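Local coordinates for deseasin MCP-01 (Pseudoalteromonas sp., PDB 3VV3), which degrades collagen as a bacterial serine protease of the subtilisin family, here represented by its calcium-binding catalytic domain, at residues W13-E18 with G122-N127; A280-S285 with L319-A324; V245-P250 with L298-G303; P32-I37 with Q323-A328. All coordinates share one frame; numbering follows the deposited sequence.

Contact 1 (W13-E18 with G122-N127); sequences WGLNNE and GVVGVN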
# COMPACT_ATOMS: atom_id res chain seq x y z
N TRP A 13 7.87 17.54 3.37
CA TRP A 13 8.91 17.97 2.44
C TRP A 13 8.33 18.30 1.05
O TRP A 13 8.82 19.18 0.35
CB TRP A 13 10.01 16.91 2.33
CG TRP A 13 9.54 15.66 1.63
CD1 TRP A 13 9.07 14.51 2.21
CD2 TRP A 13 9.48 15.46 0.22
NE1 TRP A 13 8.73 13.60 1.23
CE2 TRP A 13 8.98 14.16 0.00
CE3 TRP A 13 9.82 16.25 -0.88
CZ2 TRP A 13 8.80 13.64 -1.28
CZ3 TRP A 13 9.64 15.73 -2.15
CH2 TRP A 13 9.13 14.43 -2.34
N GLY A 14 7.27 17.60 0.66
CA GLY A 14 6.66 17.82 -0.64
C GLY A 14 6.14 19.23 -0.82
O GLY A 14 6.13 19.76 -1.92
N LEU A 15 5.71 19.84 0.28
CA LEU A 15 5.20 21.21 0.24
C LEU A 15 6.35 22.21 0.37
O LEU A 15 6.39 23.25 -0.31
CB LEU A 15 4.18 21.45 1.36
CG LEU A 15 2.96 20.52 1.42
CD1 LEU A 15 2.02 20.96 2.54
CD2 LEU A 15 2.23 20.52 0.07
N ASN A 16 7.29 21.87 1.24
CA ASN A 16 8.46 22.72 1.47
C ASN A 16 9.65 21.86 1.89
O ASN A 16 9.62 21.22 2.94
CB ASN A 16 8.15 23.76 2.54
CG ASN A 16 9.26 24.78 2.69
OD1 ASN A 16 9.93 24.85 3.73
ND2 ASN A 16 9.48 25.58 1.65
N ASN A 17 10.68 21.85 1.06
CA ASN A 17 11.85 21.01 1.27
C ASN A 17 13.08 21.89 1.46
O ASN A 17 13.46 22.64 0.55
CB ASN A 17 12.04 20.10 0.05
CG ASN A 17 13.01 18.96 0.29
OD1 ASN A 17 13.72 18.92 1.30
ND2 ASN A 17 13.05 18.03 -0.65
N GLU A 18 13.68 21.84 2.64
CA GLU A 18 14.95 22.50 2.94
C GLU A 18 16.05 21.48 3.19
O GLU A 18 17.11 21.81 3.64
CB GLU A 18 14.87 23.35 4.19
CG GLU A 18 13.56 23.99 4.38
CD GLU A 18 13.53 25.42 3.99
OE1 GLU A 18 14.23 25.73 3.05
OE2 GLU A 18 12.79 26.20 4.62
N GLY A 122 -1.82 19.12 13.64
CA GLY A 122 -1.45 18.22 12.55
C GLY A 122 -0.68 18.79 11.38
O GLY A 122 0.37 19.42 11.53
N VAL A 123 -1.21 18.55 10.18
CA VAL A 123 -0.52 18.90 8.94
C VAL A 123 -1.26 20.02 8.21
O VAL A 123 -1.99 20.80 8.83
CB VAL A 123 -0.39 17.65 8.03
CG1 VAL A 123 0.62 16.67 8.64
CG2 VAL A 123 -1.73 16.94 7.88
N VAL A 124 -1.05 20.13 6.91
CA VAL A 124 -1.76 21.09 6.08
C VAL A 124 -1.71 20.58 4.64
O VAL A 124 -0.70 20.02 4.21
CB VAL A 124 -1.14 22.51 6.17
CG1 VAL A 124 0.36 22.48 5.88
CG2 VAL A 124 -1.83 23.47 5.22
N GLY A 125 -2.81 20.75 3.91
CA GLY A 125 -2.84 20.29 2.53
C GLY A 125 -2.35 21.34 1.56
O GLY A 125 -1.98 22.45 1.95
N VAL A 126 -2.33 20.99 0.28
CA VAL A 126 -1.99 21.98 -0.74
C VAL A 126 -2.95 23.17 -0.61
O VAL A 126 -2.57 24.32 -0.84
CB VAL A 126 -2.07 21.41 -2.17
CG1 VAL A 126 -1.71 22.48 -3.20
CG2 VAL A 126 -1.14 20.19 -2.31
N ASN A 127 -4.20 22.87 -0.26
CA ASN A 127 -5.18 23.89 0.12
C ASN A 127 -5.32 23.96 1.63
O ASN A 127 -5.43 22.93 2.29
CB ASN A 127 -6.56 23.57 -0.47
CG ASN A 127 -6.54 23.46 -1.97
OD1 ASN A 127 -6.77 24.43 -2.68
ND2 ASN A 127 -6.25 22.26 -2.47
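Leu-15 pushes its forked end against the loop 122-127, crossing Val-124 and Val-126 obliquely so that each of its methyls is given to a different valine. In this subtilisin-type alpha/beta fold the contact joins the N-terminal loop, which leads to helix 31-34, with the loop that links helix 105-114 to strand 131-136. CD1 of Leu-15 faces CG1 of Val-124 at 4.0 Å. Its companion CD2 approaches CG2 of Val-126 at 4.1 Å. The CB of the leucine already points at the loop; with CG anti to the carbonyl carbon (chi1 -57°) and chi2 extended, the two methyls end against the two valines. Gly-125 lies between the two valines in sequence and presents only backbone to the leucine. No hydrogen bond crosses the interface, and Leu-15, Val-124, Gly-125 and Val-126 are all buried. Leu-15 also touches Ala-31 and His-275. Further along the same loop Asn-17 bonds through its backbone N to OD2 of Asp-28, a calcium ligand, and through ND2 to Ala-27 O; the Leu-15 side chain itself lies about 9 Å from a bound calcium ion. The shortest approach of all is made to the backbone, with CD1 of Leu-15 at 3.3 Å from the carbonyl oxygen of Val-124.

Contact 2 (A280-S285 with L319-A324); sequences AALVLS and LNVNQA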
# COMPACT_ATOMS: atom_id res chain seq x y z
N ALA A 280 -4.60 21.44 -8.49
CA ALA A 280 -5.66 21.79 -9.43
C ALA A 280 -6.72 22.62 -8.72
O ALA A 280 -7.17 23.64 -9.25
CB ALA A 280 -6.28 20.53 -10.06
N ALA A 281 -7.12 22.17 -7.54
CA ALA A 281 -8.12 22.91 -6.76
C ALA A 281 -7.62 24.31 -6.39
O ALA A 281 -8.38 25.28 -6.43
CB ALA A 281 -8.51 22.14 -5.51
N LEU A 282 -6.34 24.41 -6.03
CA LEU A 282 -5.76 25.72 -5.69
C LEU A 282 -5.78 26.66 -6.90
O LEU A 282 -6.12 27.85 -6.77
CB LEU A 282 -4.34 25.57 -5.13
CG LEU A 282 -3.81 26.82 -4.40
CD1 LEU A 282 -4.75 27.18 -3.26
CD2 LEU A 282 -2.41 26.58 -3.86
N VAL A 283 -5.42 26.14 -8.06
CA VAL A 283 -5.48 26.91 -9.30
C VAL A 283 -6.90 27.43 -9.55
O VAL A 283 -7.10 28.59 -9.92
CB VAL A 283 -5.01 26.08 -10.52
CG1 VAL A 283 -5.36 26.78 -11.82
CG2 VAL A 283 -3.50 25.79 -10.44
N LEU A 284 -7.89 26.58 -9.33
CA LEU A 284 -9.28 26.95 -9.59
C LEU A 284 -9.80 27.96 -8.57
O LEU A 284 -10.87 28.54 -8.74
CB LEU A 284 -10.17 25.71 -9.62
CG LEU A 284 -10.00 24.81 -10.84
CD1 LEU A 284 -10.74 23.48 -10.62
CD2 LEU A 284 -10.51 25.50 -12.09
N SER A 285 -9.04 28.18 -7.49
CA SER A 285 -9.41 29.23 -6.54
C SER A 285 -8.92 30.59 -7.04
O SER A 285 -9.34 31.64 -6.55
CB SER A 285 -8.87 28.95 -5.13
OG SER A 285 -7.48 29.24 -5.05
N LEU A 319 5.52 18.72 -10.39
CA LEU A 319 4.56 19.73 -9.97
C LEU A 319 5.18 20.94 -9.27
O LEU A 319 5.99 20.80 -8.35
CB LEU A 319 3.52 19.10 -9.04
CG LEU A 319 2.43 20.01 -8.46
CD1 LEU A 319 1.49 20.51 -9.54
CD2 LEU A 319 1.67 19.24 -7.37
N ASN A 320 4.77 22.13 -9.69
CA ASN A 320 5.11 23.34 -8.96
C ASN A 320 3.88 24.23 -8.87
O ASN A 320 3.48 24.85 -9.85
CB ASN A 320 6.26 24.09 -9.63
CG ASN A 320 6.76 25.23 -8.77
OD1 ASN A 320 5.99 26.07 -8.32
ND2 ASN A 320 8.07 25.24 -8.51
N VAL A 321 3.27 24.27 -7.69
CA VAL A 321 1.97 24.92 -7.56
C VAL A 321 2.11 26.43 -7.52
O VAL A 321 1.20 27.16 -7.93
CB VAL A 321 1.14 24.38 -6.38
CG1 VAL A 321 1.79 24.72 -5.03
CG2 VAL A 321 -0.31 24.90 -6.46
N ASN A 322 3.27 26.92 -7.07
CA ASN A 322 3.52 28.35 -7.14
C ASN A 322 3.48 28.81 -8.59
O ASN A 322 2.77 29.76 -8.94
CB ASN A 322 4.85 28.73 -6.49
CG ASN A 322 5.09 30.23 -6.50
OD1 ASN A 322 4.23 31.01 -6.08
ND2 ASN A 322 6.25 30.65 -6.99
N GLN A 323 4.26 28.15 -9.45
CA GLN A 323 4.29 28.53 -10.86
C GLN A 323 2.93 28.33 -11.52
O GLN A 323 2.56 29.07 -12.43
CB GLN A 323 5.38 27.78 -11.62
CG GLN A 323 5.68 28.40 -12.99
CD GLN A 323 6.30 29.79 -12.88
OE1 GLN A 323 7.25 30.01 -12.13
NE2 GLN A 323 5.75 30.75 -13.63
N ALA A 324 2.18 27.33 -11.07
CA ALA A 324 0.86 27.08 -11.63
C ALA A 324 -0.05 28.28 -11.36
O ALA A 324 -0.76 28.73 -12.26
CB ALA A 324 0.26 25.81 -11.03
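Val-321, in the first turn of helix 321-327, meets Leu-282 near the C-terminal end of helix 269-284. Its CB is directed at that helix and divides the work between two methyls. CG1 lies between the backbone N and the carbonyl carbon (chi1 66°) and turns to the short helix 31-34, where it packs on CB of Ala-34 at 3.7 Å. CG2 faces the longer helix and reaches CD2 of Leu-282 at 3.7 Å, the two side chains crossing at about a right angle. Val-126, from the loop before strand 131-136, also comes near this CG2, so the valine sits where several parts of the chain converge. One turn along, CB of Ala-324 faces CG2 of Val-283 at 3.8 Å; with only a methyl on one side, the backbones come close here, CA of Val-283 lying 6.8 Å from CA of Ala-324.

No polar group bonds across the contact; partners lie within each segment or beyond it. Asn-320 is the N-cap of helix 321-327: its OD1 accepts from Gln-323 N at 2.9 Å in a nearly straight bond (172°), with the donor well above the side-chain carbonyl plane. Its ND2 is held by Asp-30, a calcium ligand, and by Asp-304. At the other helix, Ser-285 gives both OG and N to Leu-282 O, the OG bond being 2.6 Å long and lying on a lone pair in the carbonyl plane. The chemistry across the contact is carbon against carbon, which implies that here shape fit and burial, rather than directed bonds, join the two segments.

Contact 3 (V245-P250 with L298-G303); sequences VDMGAP and LLMSSG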
# COMPACT_ATOMS: atom_id res chain seq x y z
N VAL A 245 1.90 8.61 -19.14
CA VAL A 245 1.99 9.33 -17.87
C VAL A 245 2.41 10.77 -18.16
O VAL A 245 3.25 11.01 -19.03
CB VAL A 245 2.96 8.64 -16.88
CG1 VAL A 245 3.02 9.40 -15.55
CG2 VAL A 245 2.54 7.19 -16.65
N ASP A 246 1.83 11.73 -17.44
CA ASP A 246 1.96 13.13 -17.84
C ASP A 246 3.04 13.92 -17.11
O ASP A 246 3.73 14.74 -17.72
CB ASP A 246 0.60 13.83 -17.67
CG ASP A 246 -0.47 13.20 -18.53
OD1 ASP A 246 -0.22 13.03 -19.74
OD2 ASP A 246 -1.56 12.87 -17.99
N MET A 247 3.17 13.70 -15.81
CA MET A 247 4.08 14.49 -14.98
C MET A 247 4.26 13.80 -13.64
O MET A 247 3.64 12.78 -13.38
CB MET A 247 3.52 15.91 -14.78
CG MET A 247 2.17 15.93 -14.06
SD MET A 247 1.54 17.60 -13.80
CE MET A 247 2.76 18.26 -12.66
N GLY A 248 5.10 14.38 -12.78
CA GLY A 248 5.33 13.79 -11.47
C GLY A 248 5.02 14.75 -10.33
O GLY A 248 4.90 15.95 -10.55
N ALA A 249 4.87 14.21 -9.13
CA ALA A 249 4.68 15.01 -7.92
C ALA A 249 5.14 14.19 -6.72
O ALA A 249 5.27 12.96 -6.82
CB ALA A 249 3.20 15.43 -7.77
N PRO A 250 5.38 14.84 -5.58
CA PRO A 250 5.90 14.12 -4.41
C PRO A 250 5.00 12.96 -3.94
O PRO A 250 3.80 13.16 -3.64
CB PRO A 250 5.98 15.21 -3.33
CG PRO A 250 6.20 16.46 -4.11
CD PRO A 250 5.33 16.30 -5.34
N LEU A 298 -1.75 23.39 -17.97
CA LEU A 298 -1.10 24.36 -17.11
C LEU A 298 -0.32 23.67 -15.98
O LEU A 298 0.81 24.04 -15.67
CB LEU A 298 -2.13 25.33 -16.52
CG LEU A 298 -1.59 26.40 -15.58
CD1 LEU A 298 -2.30 27.72 -15.84
CD2 LEU A 298 -1.76 25.98 -14.14
N LEU A 299 -0.94 22.67 -15.36
CA LEU A 299 -0.26 21.91 -14.32
C LEU A 299 1.00 21.25 -14.87
O LEU A 299 2.06 21.25 -14.22
CB LEU A 299 -1.21 20.87 -13.71
CG LEU A 299 -2.33 21.50 -12.87
CD1 LEU A 299 -3.49 20.51 -12.63
CD2 LEU A 299 -1.78 22.04 -11.55
N MET A 300 0.90 20.70 -16.08
CA MET A 300 2.04 20.07 -16.74
C MET A 300 3.14 21.08 -17.10
O MET A 300 4.31 20.88 -16.78
CB MET A 300 1.57 19.32 -17.98
CG MET A 300 0.73 18.08 -17.63
SD MET A 300 -0.13 17.36 -19.04
CE MET A 300 1.24 16.74 -20.04
N SER A 301 2.75 22.17 -17.75
CA SER A 301 3.74 23.09 -18.30
C SER A 301 4.39 23.95 -17.24
O SER A 301 5.53 24.39 -17.40
CB SER A 301 3.11 23.96 -19.40
OG SER A 301 2.12 24.82 -18.86
N SER A 302 3.68 24.20 -16.14
CA SER A 302 4.20 25.07 -15.08
C SER A 302 5.16 24.36 -14.13
O SER A 302 5.79 25.01 -13.29
CB SER A 302 3.07 25.73 -14.29
OG SER A 302 2.37 24.77 -13.50
N GLY A 303 5.24 23.04 -14.23
CA GLY A 303 6.10 22.27 -13.35
C GLY A 303 7.57 22.53 -13.62
O GLY A 303 7.91 23.06 -14.68
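Tight packing and looser cover divide this contact between two methionines, Met-247 and Met-300. On the tight side the CB of Met-247 is directed toward the helix, and a bend at chi3 (-66°) brings its methyl against the helix backbone: CE lies 3.4 Å from the carbonyl oxygen of Leu-299. Its sulfur rests against the next residue, SD being 3.9 Å from CG of Met-300, and more distantly against CB of Leu-299 at 4.3 Å. A beta carbon on Gly-303 would also face this methyl. Met-247 begins strand 247-250, the outermost strand on one side of the seven-stranded parallel sheet of the subtilisin fold, so its thioether fills the join between the sheet and the C-terminal part of helix 292-301. Were this methionine cut back to an alanine, the loss of SD and CE would probably open a gap beside Leu-299 O and leave CG of Met-300 without its sulfur neighbour.

On the looser side, Met-300 is partly exposed. It bends back at chi3 (67°) to lay CE against CB of Asp-246 at 3.8 Å. The aspartate is engaged elsewhere, its OD2 accepting from Ser-224 N of the neighbouring strand, while Met-300 also touches Val-314. At the helix end Ser-302 OG bonds to Leu-298 O at 2.8 Å, and the backbone N of Ser-302 reaches the same oxygen from the opposite face of its carbonyl plane.

Contact 4 (P32-I37 with Q323-A328); sequences PEAWSI and QALIDA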
# COMPACT_ATOMS: atom_id res chain seq x y z
N PRO A 32 4.58 27.17 0.04
CA PRO A 32 4.51 28.43 0.80
C PRO A 32 4.53 29.65 -0.11
O PRO A 32 3.86 30.65 0.18
CB PRO A 32 5.77 28.38 1.68
CG PRO A 32 6.07 26.89 1.81
CD PRO A 32 5.71 26.33 0.46
N GLU A 33 5.29 29.58 -1.19
CA GLU A 33 5.30 30.66 -2.16
C GLU A 33 3.91 30.80 -2.78
O GLU A 33 3.37 31.90 -2.88
CB GLU A 33 6.37 30.40 -3.22
CG GLU A 33 7.82 30.53 -2.71
CD GLU A 33 8.34 29.31 -1.95
OE1 GLU A 33 7.59 28.31 -1.79
OE2 GLU A 33 9.52 29.36 -1.51
N ALA A 34 3.33 29.67 -3.18
CA ALA A 34 2.00 29.71 -3.79
C ALA A 34 0.97 30.31 -2.84
O ALA A 34 0.06 31.02 -3.26
CB ALA A 34 1.56 28.29 -4.23
N TRP A 35 1.13 30.02 -1.55
CA TRP A 35 0.16 30.49 -0.56
C TRP A 35 0.15 32.00 -0.40
O TRP A 35 -0.77 32.55 0.21
CB TRP A 35 0.38 29.80 0.79
CG TRP A 35 0.08 28.33 0.75
CD1 TRP A 35 -0.79 27.70 -0.11
CD2 TRP A 35 0.62 27.31 1.60
NE1 TRP A 35 -0.81 26.35 0.16
CE2 TRP A 35 0.04 26.09 1.20
CE3 TRP A 35 1.54 27.32 2.65
CZ2 TRP A 35 0.35 24.88 1.82
CZ3 TRP A 35 1.84 26.12 3.27
CH2 TRP A 35 1.25 24.92 2.85
N SER A 36 1.14 32.69 -0.95
CA SER A 36 1.13 34.15 -0.93
C SER A 36 0.08 34.67 -1.91
O SER A 36 -0.38 35.81 -1.81
CB SER A 36 2.52 34.72 -1.25
OG SER A 36 2.87 34.49 -2.60
N ILE A 37 -0.29 33.82 -2.87
CA ILE A 37 -1.29 34.16 -3.87
C ILE A 37 -2.67 33.65 -3.44
O ILE A 37 -3.65 34.39 -3.49
CB ILE A 37 -0.93 33.55 -5.24
CG1 ILE A 37 0.43 34.08 -5.73
CG2 ILE A 37 -2.03 33.81 -6.27
CD1 ILE A 37 0.97 33.35 -6.95
N GLN A 323 4.26 28.15 -9.45
CA GLN A 323 4.29 28.53 -10.86
C GLN A 323 2.93 28.33 -11.52
O GLN A 323 2.56 29.07 -12.43
CB GLN A 323 5.38 27.78 -11.62
CG GLN A 323 5.68 28.40 -12.99
CD GLN A 323 6.30 29.79 -12.88
OE1 GLN A 323 7.25 30.01 -12.13
NE2 GLN A 323 5.75 30.75 -13.63
N ALA A 324 2.18 27.33 -11.07
CA ALA A 324 0.86 27.08 -11.63
C ALA A 324 -0.05 28.28 -11.36
O ALA A 324 -0.76 28.73 -12.26
CB ALA A 324 0.26 25.81 -11.03
N LEU A 325 -0.03 28.78 -10.13
CA LEU A 325 -0.85 29.93 -9.75
C LEU A 325 -0.41 31.17 -10.52
O LEU A 325 -1.25 31.95 -10.98
CB LEU A 325 -0.76 30.21 -8.25
CG LEU A 325 -1.76 29.50 -7.33
CD1 LEU A 325 -1.90 28.03 -7.66
CD2 LEU A 325 -1.42 29.71 -5.87
N ILE A 326 0.89 31.36 -10.64
CA ILE A 326 1.42 32.49 -11.41
C ILE A 326 0.96 32.41 -12.87
O ILE A 326 0.46 33.39 -13.44
CB ILE A 326 2.96 32.53 -11.36
CG1 ILE A 326 3.43 32.81 -9.93
CG2 ILE A 326 3.51 33.55 -12.34
CD1 ILE A 326 4.94 32.72 -9.77
N ASP A 327 1.12 31.24 -13.47
CA ASP A 327 0.75 31.06 -14.87
C ASP A 327 -0.76 31.14 -15.10
O ASP A 327 -1.20 31.38 -16.22
CB ASP A 327 1.30 29.74 -15.41
CG ASP A 327 2.82 29.74 -15.53
OD1 ASP A 327 3.45 30.79 -15.28
OD2 ASP A 327 3.38 28.68 -15.89
N ALA A 328 -1.54 30.96 -14.03
CA ALA A 328 -3.00 30.97 -14.13
C ALA A 328 -3.60 32.38 -14.15
O ALA A 328 -4.81 32.53 -14.30
CB ALA A 328 -3.60 30.16 -13.00
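Apolar contacts carry this meeting of Ala-34 and Ile-37 with Leu-325 and Ile-326. One branch of Leu-325 does most of the reaching: its CD2 lies against both CB of Ala-34 (3.7 Å) and CB of Ile-37 (3.9 Å). The same methyl abuts the backbone, 3.3 Å from the carbonyl oxygen of Ala-34, an oxygen that also accepts the N-H of Ile-37. Ile-37 and Leu-325 run antiparallel alongside one another, the isoleucine tip CD1 lying 3.8 Å from CB of Leu-325. With CG1 of Ile-37 anti to the carbonyl carbon (chi1 -60°) and chi2 extended, that tip also arrives at CG1 of Ile-326, 3.9 Å from CD1, the two isoleucines crossing at about a right angle. Both isoleucines are exposed, whereas Ala-34 and Leu-325 are buried, so the contact grades from interior to surface.

No hydrogen bond crosses the contact. Ser-36 returns its OG to Glu-33 O at 2.7 Å, nearly in line with the C=O bond, and its backbone N shares that acceptor. Gln-323 NE2 donates to OD1 of Asp-327 at 2.8 Å, with the acceptor almost in the amide plane but the donor above the carboxylate plane, bracing one turn of helix 321-327. Trp-35 NE1 bonds to Val-126 O.

The one aromatic pairing is that of Trp-35, whose CB points away from the contact, with His-128, edge-to-face. Helix 321-327 packs between the short helix 31-34 and the pair 269-284 and 292-301, Leu-325 resting on Leu-282 and Val-283 while Ala-328 touches Leu-298.

Overall arrangement
Contacts 2 and 4 have centres about 6 Å apart and share Gln-323 and Ala-324: helix 321-327 serves both. Contact 3, its centre about 11 Å from that of contact 2, continues the packing to the edge of the central sheet, where Leu-319 N bonds to Gly-248 O at 2.8 Å. Contact 1, centred about 14 Å from contacts 2 and 4, connects to contact 2 through Val-126 O, 3.8 Å from CD2 of Leu-282, and to contact 3 where Trp-13 packs on Pro-250. Near its N-terminal end helix 269-284 holds Ser-270, which with His-105 and Asp-50 probably forms the catalytic triad, as in related subtilisins. The side chains of Val-321 and Ile-326 lie about 10 Å from a bound calcium ion.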